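PDB 5YJE: protein HIRA, which cooperates with ASF1A in replication-independent chromatin assembly as a histone chaperone subunit, and is required for the periodic repression of histone gene transcription during the cell cycle. Local coordinates for residues B[274-279]-B[294-299]; B[90-95]-B[116-121]. One frame throughout, in Å; residues are numbered along the deposited sequence.

Interaction 1 (B[274-279]-B[294-299]); sequences LAYLEN and RHWLLV
Leu277 of one helix reaches in between Trp296 and Val299 of the next, within an antiparallel helical hairpin built from helices 266-286 and 290-307 in this C-terminal piece of HIRA. The two short segments run at 156° to each other with their axes 9.6 Å apart, and Leu277 lies level with Trp296, their CA atoms separated by 7.1 Å. The contact is made of side chains alone, with no polar bond between the segments.

From its CB, Leu277 does not head straight for the other helix; it is the far end of the chain that closes the distance. CG lies opposite the carbonyl carbon (chi1 -71°), and the fork beyond it divides the work. CD2 is the touching branch: it comes to 3.7 Å from Trp296 CZ3, at the edge of the indole and near its plane, and equally close to Val299 CG1. CD1 is the more distant branch. Leucine suits this buried place because it is apolar and long enough for CD2 to reach both neighbours. Val299 is short, but its CB points toward the other helix, and CG1, opposite the backbone N, meets the leucine methyl.

Trp296 is partly exposed, and its broad indole also touches Gln280 and Val281, further along helix 266-286, while His295 CD2 sits 3.8 Å above one indole face. Glu278, whose CB points away from segment 294-299, hydrogen-bonds through OE1 to Tyr300 OH and through OE2 to the backbone N of Arg124 of a second subunit. Tyrosine suits the partly exposed position 276, pairing an apolar ring with a polar OH: the Tyr276 ring meets the indole obliquely, its CE2 4.3 Å from Trp296 CZ3 and its OH 3.8 Å from Trp296 CH2.

Interaction 2 (B[90-95]-B[116-121]); sequences TVLTSR and SVFSTC
Thr90 lays its methyl over the ring of Phe118, and this is the tight part of the contact. Thr90 CG2 stands 4.2 Å from the ring centroid and 26° off the normal, a CH-pi contact over one face, with Phe118 CE2 its nearest atom at 3.8 Å. With OG1 opposite the backbone N (chi1 -166°), the methyl falls between the N and the carbonyl carbon and is the branch presented to the aromatic. The same ring is met at its rim by Leu92 CD2, 4.2 Å from Phe118 CZ; that methyl also reaches Ser116 OG at 3.7 Å.

Strands 86-92 and 114-119 belong to successive four-stranded antiparallel sheets, whose meandering strand order is that of beta-propeller blades, consistent with the family's kinship. The two strands face each other 10.6 Å apart between blades, so side chains, and not backbone bonds, fill the gap. Phenylalanine bridges most of it, leucine and threonine supply methyls, and small Ser116 leaves room for Leu92 while its OG hydrogen-bonds to Arg124 NH2.

Beyond these four buried residues the segments part. Partly exposed Arg95 forms a salt bridge from NH2 to Glu111 OE1, whereas at the other end Ser119 OG hydrogen-bonds to Glu315 OE1 of a third subunit.

Interactions 1 and 2 hold different elements on opposite sides of the chain's centre, their own centres 45 Å apart: the first joins two helices late in the chain, the second two blades of the beta region. Interaction 2 is wholly buried and closes early in the chain; interaction 1 grades from a buried aliphatic side to partly exposed aromatics. Both rely on apolar packing, but in the sheets one ring is met both over a face and at its edge, whereas across the helical pair a leucine methyl reaches the indole only at its edge. Their surroundings converge in the trimer: Ala275, in segment 274-279, packs on Val91 of a second subunit, a residue within interaction 2's own strand there.

Interaction 1 (B[274-279]-B[294-299])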
loop_
_atom_site.group_PDB
_atom_site.type_symbol
_atom_site.label_atom_id
_atom_site.label_comp_id
_atom_site.label_asym_id
_atom_site.label_seq_id
_atom_site.Cartn_x
_atom_site.Cartn_y
_atom_site.Cartn_z
ATOM N N LEU B 274 16.112 -10.012 -29.580
ATOM C CA LEU B 274 16.422 -9.605 -28.216
ATOM C C LEU B 274 15.207 -8.955 -27.548
ATOM O O LEU B 274 14.842 -9.305 -26.420
ATOM C CB LEU B 274 17.597 -8.636 -28.221
ATOM C CG LEU B 274 19.005 -9.006 -27.745
ATOM C CD1 LEU B 274 19.740 -7.741 -27.401
ATOM C CD2 LEU B 274 19.015 -9.919 -26.563
ATOM N N ALA B 275 14.576 -7.999 -28.237
ATOM C CA ALA B 275 13.411 -7.319 -27.692
ATOM C C ALA B 275 12.299 -8.310 -27.379
ATOM O O ALA B 275 11.699 -8.262 -26.303
ATOM C CB ALA B 275 12.918 -6.250 -28.665
ATOM N N TYR B 276 12.051 -9.247 -28.293
ATOM C CA TYR B 276 11.042 -10.269 -28.071
ATOM C C TYR B 276 11.347 -11.106 -26.836
ATOM O O TYR B 276 10.466 -11.320 -25.991
ATOM C CB TYR B 276 10.921 -11.171 -29.292
ATOM C CG TYR B 276 10.043 -12.389 -29.025
ATOM C CD1 TYR B 276 8.668 -12.249 -28.876
ATOM C CD2 TYR B 276 10.591 -13.668 -28.894
ATOM C CE1 TYR B 276 7.854 -13.344 -28.630
ATOM C CE2 TYR B 276 9.783 -14.776 -28.661
ATOM C CZ TYR B 276 8.409 -14.600 -28.531
ATOM O OH TYR B 276 7.579 -15.665 -28.289
ATOM N N LEU B 277 12.570 -11.633 -26.734
ATOM C CA LEU B 277 12.874 -12.530 -25.622
ATOM C C LEU B 277 12.872 -11.786 -24.287
ATOM O O LEU B 277 12.456 -12.338 -23.260
ATOM C CB LEU B 277 14.206 -13.248 -25.859
ATOM C CG LEU B 277 14.234 -14.316 -26.970
ATOM C CD1 LEU B 277 15.659 -14.760 -27.296
ATOM C CD2 LEU B 277 13.380 -15.535 -26.614
ATOM N N GLU B 278 13.316 -10.527 -24.287
ATOM C CA GLU B 278 13.221 -9.706 -23.086
ATOM C C GLU B 278 11.760 -9.448 -22.711
ATOM O O GLU B 278 11.405 -9.455 -21.534
ATOM C CB GLU B 278 13.989 -8.394 -23.290
ATOM C CG GLU B 278 15.504 -8.558 -23.266
ATOM C CD GLU B 278 16.290 -7.314 -23.745
ATOM O OE1 GLU B 278 17.532 -7.413 -23.843
ATOM O OE2 GLU B 278 15.684 -6.242 -24.017
ATOM N N ASN B 279 10.909 -9.209 -23.704
ATOM C CA ASN B 279 9.475 -9.078 -23.482
ATOM C C ASN B 279 8.900 -10.333 -22.835
ATOM O O ASN B 279 8.116 -10.243 -21.890
ATOM C CB ASN B 279 8.759 -8.802 -24.804
ATOM C CG ASN B 279 8.821 -7.336 -25.220
ATOM O OD1 ASN B 279 8.949 -6.447 -24.378
ATOM N ND2 ASN B 279 8.716 -7.079 -26.529
ATOM N N ARG B 294 11.499 -19.060 -15.544
ATOM C CA ARG B 294 12.739 -19.815 -15.658
ATOM C C ARG B 294 12.981 -20.262 -17.098
ATOM O O ARG B 294 14.100 -20.149 -17.614
ATOM C CB ARG B 294 12.705 -21.014 -14.716
ATOM C CG ARG B 294 13.866 -21.966 -14.901
ATOM C CD ARG B 294 13.815 -23.144 -13.938
ATOM N NE ARG B 294 14.799 -24.143 -14.327
ATOM C CZ ARG B 294 14.616 -25.009 -15.317
ATOM N NH1 ARG B 294 13.477 -25.002 -16.007
ATOM N NH2 ARG B 294 15.569 -25.881 -15.617
ATOM N N HIS B 295 11.938 -20.750 -17.767
ATOM C CA HIS B 295 12.079 -21.191 -19.147
ATOM C C HIS B 295 12.579 -20.062 -20.049
ATOM O O HIS B 295 13.581 -20.213 -20.763
ATOM C CB HIS B 295 10.740 -21.722 -19.653
ATOM C CG HIS B 295 10.727 -21.977 -21.124
ATOM N ND1 HIS B 295 11.492 -22.964 -21.709
ATOM C CD2 HIS B 295 10.074 -21.356 -22.134
ATOM C CE1 HIS B 295 11.289 -22.958 -23.015
ATOM N NE2 HIS B 295 10.434 -21.992 -23.299
ATOM N N TRP B 296 11.887 -18.921 -20.030
ATOM C CA TRP B 296 12.254 -17.832 -20.927
ATOM C C TRP B 296 13.583 -17.188 -20.545
ATOM O O TRP B 296 14.322 -16.734 -21.427
ATOM C CB TRP B 296 11.139 -16.796 -20.964
ATOM C CG TRP B 296 9.997 -17.276 -21.740
ATOM C CD1 TRP B 296 8.788 -17.653 -21.263
ATOM C CD2 TRP B 296 9.948 -17.463 -23.162
ATOM N NE1 TRP B 296 7.977 -18.051 -22.294
ATOM C CE2 TRP B 296 8.666 -17.948 -23.472
ATOM C CE3 TRP B 296 10.871 -17.261 -24.204
ATOM C CZ2 TRP B 296 8.272 -18.236 -24.772
ATOM C CZ3 TRP B 296 10.484 -17.541 -25.491
ATOM C CH2 TRP B 296 9.193 -18.018 -25.771
ATOM N N LEU B 297 13.905 -17.124 -19.254
ATOM C CA LEU B 297 15.220 -16.640 -18.865
ATOM C C LEU B 297 16.304 -17.537 -19.431
ATOM O O LEU B 297 17.360 -17.054 -19.857
ATOM C CB LEU B 297 15.342 -16.560 -17.345
ATOM C CG LEU B 297 16.719 -16.130 -16.819
ATOM C CD1 LEU B 297 16.993 -14.651 -17.138
ATOM C CD2 LEU B 297 16.883 -16.410 -15.311
ATOM N N LEU B 298 16.051 -18.847 -19.473
ATOM C CA LEU B 298 17.083 -19.758 -19.953
ATOM C C LEU B 298 17.243 -19.691 -21.474
ATOM O O LEU B 298 18.370 -19.733 -21.991
ATOM C CB LEU B 298 16.771 -21.186 -19.528
ATOM C CG LEU B 298 16.927 -21.234 -17.987
ATOM C CD1 LEU B 298 16.669 -22.619 -17.347
ATOM C CD2 LEU B 298 18.258 -20.580 -17.522
ATOM N N VAL B 299 16.138 -19.552 -22.213
ATOM C CA VAL B 299 16.239 -19.293 -23.649
ATOM C C VAL B 299 16.987 -17.983 -23.893
ATOM O O VAL B 299 17.873 -17.901 -24.750
ATOM C CB VAL B 299 14.834 -19.271 -24.270
ATOM C CG1 VAL B 299 14.913 -18.813 -25.706
ATOM C CG2 VAL B 299 14.162 -20.638 -24.136
#

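Interaction 2 (B[90-95]-B[116-121])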
loop_
_atom_site.group_PDB
_atom_site.type_symbol
_atom_site.label_atom_id
_atom_site.label_comp_id
_atom_site.label_asym_id
_atom_site.label_seq_id
_atom_site.Cartn_x
_atom_site.Cartn_y
_atom_site.Cartn_z
ATOM N N THR B 90 -26.308 -22.157 4.172
ATOM C CA THR B 90 -26.229 -21.000 5.048
ATOM C C THR B 90 -27.282 -20.022 4.559
ATOM O O THR B 90 -27.867 -20.207 3.484
ATOM C CB THR B 90 -24.811 -20.368 5.065
ATOM O OG1 THR B 90 -24.708 -19.470 6.161
ATOM C CG2 THR B 90 -24.487 -19.559 3.788
ATOM N N VAL B 91 -27.514 -18.977 5.358
ATOM C CA VAL B 91 -28.459 -17.926 5.003
ATOM C C VAL B 91 -27.754 -16.574 5.007
ATOM O O VAL B 91 -26.766 -16.349 5.715
ATOM C CB VAL B 91 -29.680 -17.890 5.944
ATOM C CG1 VAL B 91 -30.512 -19.152 5.773
ATOM C CG2 VAL B 91 -29.237 -17.742 7.366
ATOM N N LEU B 92 -28.290 -15.666 4.203
ATOM C CA LEU B 92 -27.849 -14.287 4.126
ATOM C C LEU B 92 -29.085 -13.415 4.280
ATOM O O LEU B 92 -30.209 -13.878 4.088
ATOM C CB LEU B 92 -27.125 -13.999 2.786
ATOM C CG LEU B 92 -25.765 -14.707 2.764
ATOM C CD1 LEU B 92 -25.829 -16.060 2.106
ATOM C CD2 LEU B 92 -24.655 -13.827 2.179
ATOM N N THR B 93 -28.876 -12.153 4.649
ATOM C CA THR B 93 -29.986 -11.243 4.906
ATOM C C THR B 93 -30.290 -10.326 3.732
ATOM O O THR B 93 -31.058 -9.375 3.901
ATOM C CB THR B 93 -29.721 -10.399 6.175
ATOM O OG1 THR B 93 -28.512 -9.641 6.029
ATOM C CG2 THR B 93 -29.604 -11.288 7.403
ATOM N N SER B 94 -29.697 -10.563 2.555
ATOM C CA SER B 94 -30.068 -9.830 1.350
ATOM C C SER B 94 -30.007 -10.767 0.152
ATOM O O SER B 94 -29.409 -11.846 0.210
ATOM C CB SER B 94 -29.186 -8.585 1.111
ATOM O OG SER B 94 -27.823 -8.911 1.170
ATOM N N ARG B 95 -30.658 -10.351 -0.933
ATOM C CA ARG B 95 -30.708 -11.186 -2.131
ATOM C C ARG B 95 -29.315 -11.395 -2.722
ATOM O O ARG B 95 -28.539 -10.450 -2.879
ATOM C CB ARG B 95 -31.635 -10.564 -3.173
ATOM C CG ARG B 95 -32.991 -10.224 -2.607
ATOM C CD ARG B 95 -34.138 -10.663 -3.507
ATOM N NE ARG B 95 -34.338 -9.829 -4.690
ATOM C CZ ARG B 95 -34.741 -8.563 -4.654
ATOM N NH1 ARG B 95 -34.926 -7.890 -5.783
ATOM N NH2 ARG B 95 -34.940 -7.961 -3.490
ATOM N N SER B 116 -19.845 -11.529 0.392
ATOM C CA SER B 116 -19.573 -12.417 1.518
ATOM C C SER B 116 -18.760 -13.613 1.053
ATOM O O SER B 116 -18.928 -14.112 -0.059
ATOM C CB SER B 116 -20.859 -12.886 2.202
ATOM O OG SER B 116 -21.583 -11.784 2.740
ATOM N N VAL B 117 -17.847 -14.051 1.903
ATOM C CA VAL B 117 -16.888 -15.084 1.548
ATOM C C VAL B 117 -16.987 -16.205 2.582
ATOM O O VAL B 117 -16.909 -15.952 3.792
ATOM C CB VAL B 117 -15.460 -14.507 1.447
ATOM C CG1 VAL B 117 -14.449 -15.598 1.112
ATOM C CG2 VAL B 117 -15.429 -13.363 0.401
ATOM N N PHE B 118 -17.167 -17.432 2.092
ATOM C CA PHE B 118 -17.411 -18.632 2.875
ATOM C C PHE B 118 -16.343 -19.683 2.590
ATOM O O PHE B 118 -15.820 -19.791 1.471
ATOM C CB PHE B 118 -18.800 -19.215 2.579
ATOM C CG PHE B 118 -19.906 -18.310 2.971
ATOM C CD1 PHE B 118 -20.426 -17.396 2.072
ATOM C CD2 PHE B 118 -20.401 -18.332 4.272
ATOM C CE1 PHE B 118 -21.438 -16.527 2.457
ATOM C CE2 PHE B 118 -21.396 -17.461 4.669
ATOM C CZ PHE B 118 -21.931 -16.565 3.758
ATOM N N SER B 119 -16.024 -20.457 3.626
ATOM C CA SER B 119 -15.046 -21.523 3.500
ATOM C C SER B 119 -15.601 -22.664 2.655
ATOM O O SER B 119 -16.783 -22.708 2.292
ATOM C CB SER B 119 -14.649 -22.063 4.874
ATOM O OG SER B 119 -15.654 -22.941 5.377
ATOM N N THR B 120 -14.717 -23.617 2.373
ATOM C CA THR B 120 -15.084 -24.741 1.527
ATOM C C THR B 120 -16.182 -25.585 2.160
ATOM O O THR B 120 -17.019 -26.153 1.447
ATOM C CB THR B 120 -13.834 -25.564 1.220
ATOM O OG1 THR B 120 -14.213 -26.831 0.675
ATOM C CG2 THR B 120 -12.975 -25.743 2.475
ATOM N N CYS B 121 -16.237 -25.645 3.490
ATOM C CA CYS B 121 -17.329 -26.338 4.163
ATOM C C CYS B 121 -18.301 -25.372 4.857
ATOM O O CYS B 121 -18.965 -25.751 5.831
ATOM C CB CYS B 121 -16.774 -27.373 5.145
ATOM S SG CYS B 121 -15.986 -26.664 6.572
#